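Local coordinates for protein aminotransferase (Bacillus subtilis, PDB 6L1O) that is a pyridoxal-phosphate-dependent class I aminotransferase that takes part in the biosynthesis of the dipeptide antibiotic bacilysin, at residues V351-E356 and H365-M370; G322-W327 and S369-Q374; F74-I79 and T95-F100. All coordinates share one frame; numbering follows the deposited sequence.

Contact 1: V351-E356 and H365-M370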
# COMPACT_ATOMS: atom_id res chain seq x y z
N VAL B 351 30.62 -0.12 -3.07
CA VAL B 351 29.63 -0.78 -2.22
C VAL B 351 29.31 -2.15 -2.71
O VAL B 351 28.90 -2.33 -3.88
CB VAL B 351 28.34 0.05 -2.13
CG1 VAL B 351 27.27 -0.70 -1.27
CG2 VAL B 351 28.64 1.40 -1.57
N VAL B 352 29.55 -3.13 -1.86
CA VAL B 352 28.95 -4.48 -1.98
C VAL B 352 28.05 -4.75 -0.75
O VAL B 352 28.20 -4.08 0.27
CB VAL B 352 29.99 -5.59 -2.12
CG1 VAL B 352 30.84 -5.34 -3.36
CG2 VAL B 352 30.88 -5.67 -0.89
N THR B 353 27.13 -5.71 -0.84
CA THR B 353 26.26 -5.99 0.28
C THR B 353 26.91 -7.06 1.15
O THR B 353 27.18 -8.14 0.66
CB THR B 353 24.89 -6.49 -0.15
OG1 THR B 353 24.42 -5.75 -1.26
CG2 THR B 353 23.87 -6.37 1.02
N PRO B 354 27.10 -6.79 2.44
CA PRO B 354 27.70 -7.84 3.27
C PRO B 354 26.73 -8.96 3.46
O PRO B 354 25.54 -8.72 3.66
CB PRO B 354 28.04 -7.10 4.60
CG PRO B 354 27.15 -5.92 4.62
CD PRO B 354 26.80 -5.56 3.21
N GLY B 355 27.22 -10.19 3.31
CA GLY B 355 26.37 -11.35 3.30
C GLY B 355 25.59 -11.54 4.58
O GLY B 355 24.54 -12.12 4.59
N GLU B 356 26.11 -11.04 5.67
CA GLU B 356 25.43 -11.23 6.95
C GLU B 356 24.17 -10.42 7.11
O GLU B 356 23.35 -10.72 7.96
CB GLU B 356 26.37 -11.06 8.13
CG GLU B 356 27.02 -9.74 8.26
CD GLU B 356 28.28 -9.87 9.16
OE1 GLU B 356 28.12 -9.88 10.41
OE2 GLU B 356 29.40 -10.01 8.62
N HIS B 365 30.53 -14.19 2.89
CA HIS B 365 30.29 -13.80 1.48
C HIS B 365 29.84 -12.36 1.42
O HIS B 365 29.42 -11.77 2.41
CB HIS B 365 29.21 -14.66 0.84
CG HIS B 365 29.62 -16.05 0.57
ND1 HIS B 365 29.67 -17.01 1.57
CD2 HIS B 365 29.99 -16.67 -0.57
CE1 HIS B 365 30.08 -18.15 1.05
NE2 HIS B 365 30.24 -17.98 -0.25
N VAL B 366 29.91 -11.80 0.21
CA VAL B 366 29.29 -10.53 -0.08
C VAL B 366 28.40 -10.76 -1.32
O VAL B 366 28.69 -11.64 -2.16
CB VAL B 366 30.28 -9.38 -0.29
CG1 VAL B 366 30.97 -9.00 1.00
CG2 VAL B 366 31.31 -9.69 -1.39
N ARG B 367 27.33 -9.98 -1.43
CA ARG B 367 26.46 -9.99 -2.62
C ARG B 367 26.81 -8.81 -3.52
O ARG B 367 26.92 -7.67 -3.06
CB ARG B 367 24.99 -9.90 -2.23
CG ARG B 367 24.06 -10.25 -3.39
CD ARG B 367 22.62 -9.83 -3.11
NE ARG B 367 22.52 -8.41 -3.02
CZ ARG B 367 21.41 -7.72 -2.82
NH1 ARG B 367 20.25 -8.33 -2.64
NH2 ARG B 367 21.48 -6.38 -2.80
N ILE B 368 26.95 -9.08 -4.80
CA ILE B 368 27.44 -8.07 -5.74
C ILE B 368 26.46 -8.05 -6.91
O ILE B 368 26.16 -9.08 -7.47
CB ILE B 368 28.86 -8.40 -6.27
CG1 ILE B 368 29.86 -8.64 -5.13
CG2 ILE B 368 29.41 -7.29 -7.17
CD1 ILE B 368 31.29 -8.93 -5.62
N SER B 369 25.89 -6.90 -7.20
CA SER B 369 24.77 -6.92 -8.16
C SER B 369 25.23 -6.41 -9.49
O SER B 369 26.03 -5.47 -9.56
CB SER B 369 23.59 -6.10 -7.67
OG SER B 369 24.06 -4.87 -7.23
N MET B 370 24.67 -6.98 -10.52
CA MET B 370 25.11 -6.69 -11.88
C MET B 370 24.12 -5.72 -12.56
O MET B 370 23.93 -5.76 -13.76
CB MET B 370 25.23 -7.94 -12.67
CG MET B 370 26.23 -8.95 -12.15
SD MET B 370 27.91 -8.43 -12.33
CE MET B 370 28.28 -7.87 -10.69

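Contact 2: G322-W327 and S369-Q374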
# COMPACT_ATOMS: atom_id res chain seq x y z
N GLY B 322 21.00 -18.15 -11.46
CA GLY B 322 19.87 -17.23 -11.73
C GLY B 322 20.05 -15.96 -10.97
O GLY B 322 20.99 -15.83 -10.19
N THR B 323 19.13 -15.01 -11.16
CA THR B 323 19.22 -13.63 -10.64
C THR B 323 20.38 -12.81 -11.25
O THR B 323 21.20 -13.34 -11.96
CB THR B 323 19.38 -13.55 -9.11
OG1 THR B 323 20.77 -13.61 -8.74
CG2 THR B 323 18.56 -14.61 -8.39
N PHE B 324 20.48 -11.54 -10.88
CA PHE B 324 21.59 -10.71 -11.31
C PHE B 324 22.59 -10.45 -10.21
O PHE B 324 23.27 -9.45 -10.23
CB PHE B 324 21.16 -9.40 -11.95
CG PHE B 324 20.06 -8.65 -11.23
CD1 PHE B 324 20.20 -8.21 -9.90
CD2 PHE B 324 18.87 -8.40 -11.87
CE1 PHE B 324 19.22 -7.49 -9.26
CE2 PHE B 324 17.87 -7.65 -11.24
CZ PHE B 324 18.05 -7.20 -9.93
N TYR B 325 22.66 -11.37 -9.25
CA TYR B 325 23.57 -11.25 -8.12
C TYR B 325 24.74 -12.25 -8.25
O TYR B 325 24.54 -13.38 -8.71
CB TYR B 325 22.84 -11.54 -6.80
CG TYR B 325 21.73 -10.62 -6.52
CD1 TYR B 325 21.95 -9.25 -6.34
CD2 TYR B 325 20.41 -11.08 -6.42
CE1 TYR B 325 20.91 -8.38 -6.12
CE2 TYR B 325 19.37 -10.19 -6.18
CZ TYR B 325 19.61 -8.87 -6.02
OH TYR B 325 18.58 -7.97 -5.79
N VAL B 326 25.93 -11.81 -7.88
CA VAL B 326 27.08 -12.70 -7.72
C VAL B 326 27.36 -12.83 -6.22
O VAL B 326 27.45 -11.84 -5.53
CB VAL B 326 28.33 -12.16 -8.46
CG1 VAL B 326 29.57 -13.08 -8.27
CG2 VAL B 326 28.03 -11.97 -9.95
N TRP B 327 27.41 -14.05 -5.73
CA TRP B 327 27.64 -14.35 -4.28
C TRP B 327 29.11 -14.75 -4.13
O TRP B 327 29.49 -15.83 -4.59
CB TRP B 327 26.69 -15.46 -3.88
CG TRP B 327 26.58 -15.92 -2.46
CD1 TRP B 327 26.74 -17.21 -2.01
CD2 TRP B 327 26.20 -15.14 -1.30
NE1 TRP B 327 26.50 -17.26 -0.67
CE2 TRP B 327 26.16 -16.01 -0.21
CE3 TRP B 327 25.86 -13.79 -1.09
CZ2 TRP B 327 25.82 -15.58 1.09
CZ3 TRP B 327 25.55 -13.35 0.16
CH2 TRP B 327 25.52 -14.26 1.26
N SER B 369 25.89 -6.90 -7.20
CA SER B 369 24.77 -6.92 -8.16
C SER B 369 25.23 -6.41 -9.49
O SER B 369 26.03 -5.47 -9.56
CB SER B 369 23.59 -6.10 -7.67
OG SER B 369 24.06 -4.87 -7.23
N MET B 370 24.67 -6.98 -10.52
CA MET B 370 25.11 -6.69 -11.88
C MET B 370 24.12 -5.72 -12.56
O MET B 370 23.93 -5.76 -13.76
CB MET B 370 25.23 -7.94 -12.67
CG MET B 370 26.23 -8.95 -12.15
SD MET B 370 27.91 -8.43 -12.33
CE MET B 370 28.28 -7.87 -10.69
N VAL B 371 23.53 -4.84 -11.77
CA VAL B 371 22.64 -3.77 -12.30
C VAL B 371 23.41 -2.46 -12.45
O VAL B 371 22.96 -1.41 -12.04
CB VAL B 371 21.37 -3.57 -11.40
CG1 VAL B 371 20.43 -4.75 -11.54
CG2 VAL B 371 21.70 -3.27 -9.94
N SER B 372 24.58 -2.53 -13.06
CA SER B 372 25.36 -1.39 -13.38
C SER B 372 26.01 -1.57 -14.74
O SER B 372 26.29 -2.72 -15.22
CB SER B 372 26.42 -1.17 -12.31
OG SER B 372 25.92 -0.57 -11.15
N LYS B 373 26.30 -0.44 -15.37
CA LYS B 373 26.84 -0.46 -16.75
C LYS B 373 28.28 -1.06 -16.78
O LYS B 373 28.98 -1.02 -15.79
CB LYS B 373 26.81 0.98 -17.30
CG LYS B 373 27.84 1.93 -16.68
CD LYS B 373 27.66 3.41 -17.03
CE LYS B 373 26.47 4.00 -16.27
NZ LYS B 373 26.40 5.47 -16.36
N GLN B 374 28.69 -1.57 -17.94
CA GLN B 374 30.02 -2.19 -18.10
C GLN B 374 31.19 -1.43 -17.47
O GLN B 374 32.03 -2.00 -16.76
CB GLN B 374 30.31 -2.40 -19.60
CG GLN B 374 31.80 -2.52 -19.94
CD GLN B 374 32.06 -2.60 -21.46
OE1 GLN B 374 31.36 -3.29 -22.17
NE2 GLN B 374 33.07 -1.87 -21.95

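Contact 3: F74-I79 and T95-F100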
# COMPACT_ATOMS: atom_id res chain seq x y z
N PHE B 74 -9.51 -7.34 -16.28
CA PHE B 74 -8.64 -7.45 -17.45
C PHE B 74 -7.18 -7.76 -17.03
O PHE B 74 -6.48 -8.41 -17.72
CB PHE B 74 -8.69 -6.22 -18.39
CG PHE B 74 -8.11 -4.93 -17.79
CD1 PHE B 74 -6.71 -4.73 -17.74
CD2 PHE B 74 -8.94 -3.90 -17.36
CE1 PHE B 74 -6.19 -3.60 -17.20
CE2 PHE B 74 -8.42 -2.74 -16.81
CZ PHE B 74 -7.04 -2.58 -16.74
N LEU B 75 -6.78 -7.27 -15.88
CA LEU B 75 -5.41 -7.56 -15.39
C LEU B 75 -5.30 -8.97 -14.84
O LEU B 75 -4.32 -9.68 -15.09
CB LEU B 75 -4.98 -6.51 -14.33
CG LEU B 75 -3.64 -6.76 -13.67
CD1 LEU B 75 -2.58 -7.01 -14.73
CD2 LEU B 75 -3.25 -5.59 -12.75
N LYS B 76 -6.31 -9.42 -14.12
CA LYS B 76 -6.31 -10.78 -13.59
C LYS B 76 -6.33 -11.82 -14.73
O LYS B 76 -5.71 -12.86 -14.65
CB LYS B 76 -7.48 -10.93 -12.64
CG LYS B 76 -7.36 -10.05 -11.39
CD LYS B 76 -8.63 -10.24 -10.57
CE LYS B 76 -8.47 -9.65 -9.21
NZ LYS B 76 -9.77 -9.76 -8.52
N GLU B 77 -7.04 -11.51 -15.80
CA GLU B 77 -7.02 -12.31 -17.01
C GLU B 77 -5.62 -12.29 -17.67
O GLU B 77 -5.14 -13.32 -18.12
CB GLU B 77 -8.10 -11.84 -18.00
CG GLU B 77 -9.51 -12.12 -17.53
CD GLU B 77 -10.58 -11.07 -17.93
OE1 GLU B 77 -10.44 -10.36 -18.96
OE2 GLU B 77 -11.60 -10.94 -17.20
N ALA B 78 -4.96 -11.15 -17.69
CA ALA B 78 -3.58 -11.07 -18.25
C ALA B 78 -2.62 -11.91 -17.42
O ALA B 78 -1.76 -12.60 -17.95
CB ALA B 78 -3.10 -9.63 -18.33
N ILE B 79 -2.81 -11.89 -16.11
CA ILE B 79 -2.01 -12.70 -15.21
C ILE B 79 -2.23 -14.18 -15.49
O ILE B 79 -1.26 -14.95 -15.65
CB ILE B 79 -2.31 -12.34 -13.75
CG1 ILE B 79 -1.74 -10.94 -13.46
CG2 ILE B 79 -1.74 -13.38 -12.78
CD1 ILE B 79 -2.19 -10.32 -12.15
N THR B 95 -10.63 -16.33 -8.99
CA THR B 95 -10.48 -16.83 -7.65
C THR B 95 -9.05 -16.95 -7.17
O THR B 95 -8.84 -17.04 -5.99
CB THR B 95 -11.10 -18.23 -7.46
OG1 THR B 95 -10.41 -19.16 -8.27
CG2 THR B 95 -12.61 -18.23 -7.84
N GLU B 96 -8.08 -16.99 -8.07
CA GLU B 96 -6.72 -17.38 -7.64
C GLU B 96 -5.67 -16.27 -7.82
O GLU B 96 -4.50 -16.54 -7.79
CB GLU B 96 -6.29 -18.63 -8.38
CG GLU B 96 -7.11 -19.84 -7.99
CD GLU B 96 -6.74 -21.14 -8.75
OE1 GLU B 96 -6.50 -21.10 -9.99
OE2 GLU B 96 -6.73 -22.22 -8.09
N VAL B 97 -6.11 -15.05 -7.99
CA VAL B 97 -5.19 -13.92 -8.20
C VAL B 97 -5.52 -12.78 -7.27
O VAL B 97 -6.67 -12.39 -7.16
CB VAL B 97 -5.27 -13.41 -9.66
CG1 VAL B 97 -4.26 -12.27 -9.89
CG2 VAL B 97 -5.03 -14.56 -10.63
N ALA B 98 -4.50 -12.19 -6.65
CA ALA B 98 -4.64 -10.96 -5.93
C ALA B 98 -3.51 -10.02 -6.31
O ALA B 98 -2.41 -10.48 -6.55
CB ALA B 98 -4.64 -11.19 -4.44
N LEU B 99 -3.82 -8.71 -6.36
CA LEU B 99 -2.85 -7.65 -6.69
C LEU B 99 -2.30 -6.96 -5.47
O LEU B 99 -3.00 -6.77 -4.47
CB LEU B 99 -3.53 -6.58 -7.57
CG LEU B 99 -4.44 -7.09 -8.68
CD1 LEU B 99 -5.01 -5.95 -9.49
CD2 LEU B 99 -3.64 -7.99 -9.57
N PHE B 100 -1.06 -6.51 -5.58
CA PHE B 100 -0.37 -5.83 -4.51
C PHE B 100 0.37 -4.59 -5.04
O PHE B 100 0.79 -4.58 -6.18
CB PHE B 100 0.72 -6.76 -3.93
CG PHE B 100 0.20 -7.96 -3.21
CD1 PHE B 100 -0.66 -7.83 -2.15
CD2 PHE B 100 0.57 -9.22 -3.61
CE1 PHE B 100 -1.12 -8.95 -1.46
CE2 PHE B 100 0.10 -10.34 -2.95
CZ PHE B 100 -0.73 -10.19 -1.85
O HOH W 1 -8.19 -10.38 -5.93

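Contact 1: V351-E356 and H365-M370
Thr353 and Arg367 face each other as an antiparallel hydrogen-bonded pair, joined by two backbone bonds, one donated by each. Thr353 N gives its hydrogen to Arg367 O at 3.0 Å, and Arg367 N returns one to Thr353 O at 2.8 Å; both bonds are nearly straight. Thr353 O also receives the CA-H of Val366, with Val366 CA 3.3 Å away. Two residues on, Gly355 N reaches His365 O at 2.9 Å, a more bent bond (N-H...O 135°) with the donor tilted out of the carbonyl plane. The pairing belongs to the beta hairpin of strands 353-354 and 365-369.

On one face the Thr353 and Arg367 side chains run alongside each other. A bend at chi3 (65°) in the otherwise extended arginine swings NH2 back to Thr353 OG1, but that bond is long and weak at 3.4 Å. The guanidinium has its strongest partner outside the hairpin: NH1 donates to Asn178 OD1, and NH2 has a weak bond to Gly38 O. Val352 fills in with carbon contacts, its CG2 meeting Val366 CB at 3.8 Å and its CG1 lying beside Ile368 CG1.

Asn178 belongs to the cofactor pocket, and the nearest atoms of the Arg367 side chain and the bound pyridoxal phosphate are about 5 Å apart. The ladder fixes this arginine's root; the stronger bond to Asn178 is consistent with its guanidinium being positioned from the pocket side.

Contact 2: G322-W327 and S369-Q374
Val371 CG1 sits squarely over one face of the Phe324 ring, 3.6 Å from the centroid and 5° off the normal, a CH-pi contact in which all six ring carbons are almost equally far from the methyl. The Tyr325 ring has Phe324 CD1 above one face, offset toward the rim, while Ser369 CB approaches obliquely at 3.8 Å from Tyr325 CD1. This is the end of the antiparallel three-stranded sheet of the aminotransferase, where Tyr325 and Ser369 form a non-hydrogen-bonded pair and the chain beyond Ser369 leaves as a loop.

The polar ends on this face have partners outside the two segments: Tyr325 OH is hydrogen-bonded to Tyr209 OH, beside the pyridoxal phosphate, and Ser369 OG to Gln39 O. Phe324 CG takes the position between its backbone N and carbonyl carbon (chi1 45°), which brings one ring face to Val371. The Phe324 ring also meets Tyr209 edge-to-face.

Ahead of the strand, Thr323 OG1 accepts from Tyr325 N at 3.0 Å, an ST turn. Farther along the strand, Val326 CG2 touches Met370 CG at 4.1 Å. The backbone link is Met370 N to Phe324 O, 2.9 Å long, with the donor almost in line with the carbonyl bond (C=O...N 173°).

Contact 3: F74-I79 and T95-F100
Ile79 CD1 touches two strand side chains, 3.6 Å from Val97 CG1 and 3.8 Å from Leu99 CD2. The apolar contacts are made by these three residues and Leu75. The branch methyl of the same isoleucine, CG2, rests against both Val97 methyls at slightly greater distance. With Ile79 CG1 anti to its carbonyl carbon (chi1 -70°) and CD1 extended beyond it, the delta methyl reaches as far as the leucine. One helical turn earlier, Leu75 CD2 meets Leu99 CD1 at 3.7 Å, the two side chains slanting across each other.

Helix 73-87 here packs on strand 97-100, an outermost strand, within this chain, of the seven-stranded mixed sheet of the PLP-binding aminotransferase fold. The local axes approach to 9.1 Å and cross at 112°. Val97 and Leu99 project toward the helix, and Ala98 between them turns away to the other side, where helix 255-266 lies. Helix 274-285 also packs here, with Gln277 against Leu75 and Leu99, and Leu284 against Ile79.

The polar part runs through Lys76. Its extended chain slides past Val97 in the opposite direction, CG coming to 4.1 Å from Val97 CG1. At its end the ammonium is joined to the strand by one water, which accepts from Lys76 NZ at 3.1 Å and donates to Val97 O at 2.8 Å.

In the fold
Going from the N terminus, contact 3 comes first and closes a short loop: helix 73-87 runs out, and after a nine-residue connection the chain returns as strand 97-100, tying that helix to the edge of the large sheet. The chain then builds the rest of that sheet and helix 289-313 before contact 2 opens at 322-327. Contact 1 opens later, at 351-356, within the span of contact 2, and both close on the same stretch, sharing Ser369 and Met370. Together they join the outer strands of the small sheet to its central strand 365-369. Contact 3, separate and earlier, is on the opposite side of the chain's centre, about 30 Å from contact 2, centre to centre.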